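Local coordinates for protein transcriptional regulator, marR family, putative (Sulfolobus solfataricus, PDB 3F3X) that probably binds DNA as a dimeric winged helix-turn-helix transcriptional regulator of the MarR family, at residues K23-R28 and N113-M118. Residues are numbered along the deposited sequence; the frame is centred on the assembly and turned at random.
Sequences KEFNNR and NLVNEM
Leu114 reaches across to Phe25 and Arg28 and splits its two methyls between them. CD2 sits at the edge of the Phe25 ring, near the ring plane, 3.9 Å from Phe25 CD1. The other methyl, CD1, lies over the centre of one face of the Arg28 guanidinium, 3.9 Å from Arg28 CZ. A chi1 of -180° sets CG opposite the leucine's own backbone N and brings both methyls to the facing helix. Next comes Val115, whose CG2 approaches the far end of the same ring obliquely, 3.6 Å from Phe25 CZ. This is where the long N-terminal helix 3-33 meets the end of helix 98-118, the two segments running roughly antiparallel at 138°, in the helical dimerization region of a MarR-type winged-helix protein; Met11 of the second subunit also packs on Phe25, and Lys7 of that subunit on Val115. Cutting Phe25 back to an alanine is likely to open a gap between the helices, depriving Leu114 CD2, Val115 CG2 and the methyl of Met118 of the ring they share. Further along, Glu117, its chain stretched out past CG, comes to meet Arg28 from the opposite direction and forms a loose salt bridge, Arg28 NH2 to Glu117 OE2 at 3.5 Å. The oxygen lies well out of the guanidinium plane, and the two flat groups are turned 68° apart, so charge alone acts directly between them. A water beside the pair donates to Glu117 OE2 at 3.0 Å; its link to Arg28 NH2 is modelled too short and stays doubtful. Met118 ends the helix with a bent thioether: CE comes obliquely to the ring, 4.2 Å from Phe25 CE1, while SD slides past the Glu24 carboxylate, 3.6 Å from Glu24 OE2.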
ATOM      1  N   LYS A  23       0.971  -3.359  -8.294  1.00 32.67           N
ATOM      2  CA  LYS A  23       0.480  -4.152  -9.410  1.00 33.56           C
ATOM      3  C   LYS A  23       1.497  -4.065 -10.541  1.00 31.91           C
ATOM      4  O   LYS A  23       1.818  -5.065 -11.184  1.00 31.74           O
ATOM      5  CB  LYS A  23      -0.876  -3.632  -9.903  1.00 36.25           C
ATOM      6  CG  LYS A  23      -1.457  -4.467 -11.040  1.00 39.39           C
ATOM      7  CD  LYS A  23      -2.714  -3.844 -11.634  1.00 43.43           C
ATOM      8  CE  LYS A  23      -3.194  -4.645 -12.839  1.00 45.13           C
ATOM      9  NZ  LYS A  23      -4.348  -3.995 -13.524  1.00 49.07           N
ATOM     10  N   GLU A  24       2.006  -2.862 -10.781  1.00 31.56           N
ATOM     11  CA  GLU A  24       2.989  -2.665 -11.838  1.00 32.36           C
ATOM     12  C   GLU A  24       4.302  -3.344 -11.483  1.00 30.74           C
ATOM     13  O   GLU A  24       4.925  -3.988 -12.331  1.00 29.88           O
ATOM     14  CB  GLU A  24       3.224  -1.176 -12.081  1.00 36.08           C
ATOM     15  CG  GLU A  24       2.011  -0.465 -12.646  1.00 43.29           C
ATOM     16  CD  GLU A  24       2.389   0.565 -13.688  1.00 47.71           C
ATOM     17  OE1 GLU A  24       3.079   0.191 -14.661  1.00 51.88           O
ATOM     18  OE2 GLU A  24       1.996   1.742 -13.538  1.00 50.80           O
ATOM     19  N   PHE A  25       4.710  -3.209 -10.225  1.00 27.74           N
ATOM     20  CA  PHE A  25       5.949  -3.822  -9.752  1.00 27.87           C
ATOM     21  C   PHE A  25       5.903  -5.339  -9.888  1.00 28.18           C
ATOM     22  O   PHE A  25       6.810  -5.941 -10.465  1.00 27.14           O
ATOM     23  CB  PHE A  25       6.206  -3.455  -8.287  1.00 26.53           C
ATOM     24  CG  PHE A  25       6.651  -2.034  -8.077  1.00 27.82           C
ATOM     25  CD1 PHE A  25       6.766  -1.157  -9.148  1.00 28.05           C
ATOM     26  CD2 PHE A  25       6.970  -1.578  -6.800  1.00 28.57           C
ATOM     27  CE1 PHE A  25       7.186   0.160  -8.954  1.00 29.13           C
ATOM     28  CE2 PHE A  25       7.390  -0.263  -6.593  1.00 32.08           C
ATOM     29  CZ  PHE A  25       7.501   0.607  -7.678  1.00 29.83           C
ATOM     30  N   ASN A  26       4.851  -5.957  -9.352  1.00 28.23           N
ATOM     31  CA  ASN A  26       4.715  -7.409  -9.426  1.00 29.09           C
ATOM     32  C   ASN A  26       4.567  -7.911 -10.862  1.00 29.79           C
ATOM     33  O   ASN A  26       5.063  -8.988 -11.199  1.00 30.81           O
ATOM     34  CB  ASN A  26       3.517  -7.890  -8.595  1.00 27.98           C
ATOM     35  CG  ASN A  26       3.784  -7.848  -7.097  1.00 31.32           C
ATOM     36  OD1 ASN A  26       4.933  -7.880  -6.659  1.00 31.10           O
ATOM     37  ND2 ASN A  26       2.718  -7.797  -6.306  1.00 31.46           N
ATOM     38  N   ASN A  27       3.887  -7.133 -11.703  1.00 29.92           N
ATOM     39  CA  ASN A  27       3.691  -7.516 -13.094  1.00 31.66           C
ATOM     40  C   ASN A  27       5.037  -7.533 -13.818  1.00 30.25           C
ATOM     41  O   ASN A  27       5.388  -8.521 -14.470  1.00 30.94           O
ATOM     42  CB  ASN A  27       2.747  -6.551 -13.810  1.00 33.21           C
ATOM     43  CG  ASN A  27       2.606  -6.884 -15.273  1.00 37.36           C
ATOM     44  OD1 ASN A  27       2.956  -6.085 -16.144  1.00 40.15           O
ATOM     45  ND2 ASN A  27       2.105  -8.079 -15.555  1.00 37.72           N
ATOM     46  N   ARG A  28       5.787  -6.441 -13.680  1.00 30.18           N
ATOM     47  CA  ARG A  28       7.091  -6.286 -14.304  1.00 30.75           C
ATOM     48  C   ARG A  28       8.090  -7.340 -13.818  1.00 30.09           C
ATOM     49  O   ARG A  28       8.672  -8.068 -14.623  1.00 28.63           O
ATOM     50  CB  ARG A  28       7.645  -4.898 -13.985  1.00 33.62           C
ATOM     51  CG  ARG A  28       8.581  -4.333 -15.016  1.00 40.00           C
ATOM     52  CD  ARG A  28       7.802  -3.777 -16.191  1.00 44.22           C
ATOM     53  NE  ARG A  28       8.621  -2.798 -16.887  1.00 48.27           N
ATOM     54  CZ  ARG A  28       8.181  -1.944 -17.802  1.00 49.79           C
ATOM     55  NH1 ARG A  28       6.904  -1.930 -18.163  1.00 50.65           N
ATOM     56  NH2 ARG A  28       9.034  -1.090 -18.342  1.00 52.75           N
ATOM     57  N   ASN A 113      14.471   1.806 -13.075  1.00 24.55           N
ATOM     58  CA  ASN A 113      14.134   2.401 -14.368  1.00 27.33           C
ATOM     59  C   ASN A 113      12.630   2.619 -14.484  1.00 27.62           C
ATOM     60  O   ASN A 113      12.182   3.649 -14.990  1.00 27.72           O
ATOM     61  CB  ASN A 113      14.617   1.510 -15.523  1.00 28.15           C
ATOM     62  CG  ASN A 113      16.132   1.462 -15.630  1.00 29.83           C
ATOM     63  OD1 ASN A 113      16.816   2.400 -15.233  1.00 33.39           O
ATOM     64  ND2 ASN A 113      16.661   0.374 -16.179  1.00 29.95           N
ATOM     65  N   LEU A 114      11.857   1.647 -14.009  1.00 27.90           N
ATOM     66  CA  LEU A 114      10.404   1.734 -14.051  1.00 28.79           C
ATOM     67  C   LEU A 114       9.932   2.951 -13.263  1.00 29.08           C
ATOM     68  O   LEU A 114       9.138   3.746 -13.753  1.00 28.19           O
ATOM     69  CB  LEU A 114       9.768   0.472 -13.461  1.00 29.71           C
ATOM     70  CG  LEU A 114       8.238   0.444 -13.462  1.00 32.26           C
ATOM     71  CD1 LEU A 114       7.723   0.602 -14.885  1.00 35.57           C
ATOM     72  CD2 LEU A 114       7.747  -0.861 -12.861  1.00 34.46           C
ATOM     73  N   VAL A 115      10.425   3.102 -12.039  1.00 27.38           N
ATOM     74  CA  VAL A 115      10.026   4.237 -11.211  1.00 28.62           C
ATOM     75  C   VAL A 115      10.534   5.543 -11.802  1.00 29.85           C
ATOM     76  O   VAL A 115       9.826   6.554 -11.826  1.00 28.45           O
ATOM     77  CB  VAL A 115      10.544   4.089  -9.772  1.00 28.54           C
ATOM     78  CG1 VAL A 115      10.189   5.337  -8.968  1.00 26.29           C
ATOM     79  CG2 VAL A 115       9.914   2.851  -9.136  1.00 27.39           C
ATOM     80  N   ASN A 116      11.770   5.525 -12.275  1.00 30.24           N
ATOM     81  CA  ASN A 116      12.336   6.718 -12.883  1.00 34.95           C
ATOM     82  C   ASN A 116      11.490   7.138 -14.078  1.00 35.40           C
ATOM     83  O   ASN A 116      11.208   8.316 -14.261  1.00 35.24           O
ATOM     84  CB  ASN A 116      13.764   6.438 -13.347  1.00 37.67           C
ATOM     85  CG  ASN A 116      14.359   7.580 -14.177  1.00 42.60           C
ATOM     86  OD1 ASN A 116      14.333   7.548 -15.411  1.00 46.82           O
ATOM     87  ND2 ASN A 116      14.905   8.586 -13.500  1.00 46.59           N
ATOM     88  N   GLU A 117      11.092   6.165 -14.892  1.00 36.54           N
ATOM     89  CA  GLU A 117      10.285   6.465 -16.086  1.00 39.96           C
ATOM     90  C   GLU A 117       8.967   7.116 -15.709  1.00 40.34           C
ATOM     91  O   GLU A 117       8.554   8.122 -16.268  1.00 39.17           O
ATOM     92  CB  GLU A 117       9.964   5.199 -16.889  1.00 42.72           C
ATOM     93  CG  GLU A 117       8.811   4.366 -16.311  1.00 47.70           C
ATOM     94  CD  GLU A 117       8.276   3.318 -17.263  1.00 50.96           C
ATOM     95  OE1 GLU A 117       7.214   3.565 -17.877  1.00 53.49           O
ATOM     96  OE2 GLU A 117       8.915   2.253 -17.413  1.00 51.13           O
ATOM     97  N   MET A 118       8.318   6.530 -14.723  1.00 39.79           N
ATOM     98  CA  MET A 118       7.033   7.017 -14.301  1.00 40.21           C
ATOM     99  C   MET A 118       7.042   8.354 -13.610  1.00 39.38           C
ATOM    100  O   MET A 118       6.181   9.185 -13.897  1.00 37.92           O
ATOM    101  CB  MET A 118       6.350   6.003 -13.398  1.00 42.54           C
ATOM    102  CG  MET A 118       6.120   4.639 -14.024  1.00 46.87           C
ATOM    103  SD  MET A 118       5.002   3.693 -12.920  1.00 51.00           S
ATOM    104  CE  MET A 118       6.066   3.296 -11.479  1.00 49.83           C
TER
HETATM  105  O   HOH W   1       8.249   0.628 -19.833  1.00 45.07           O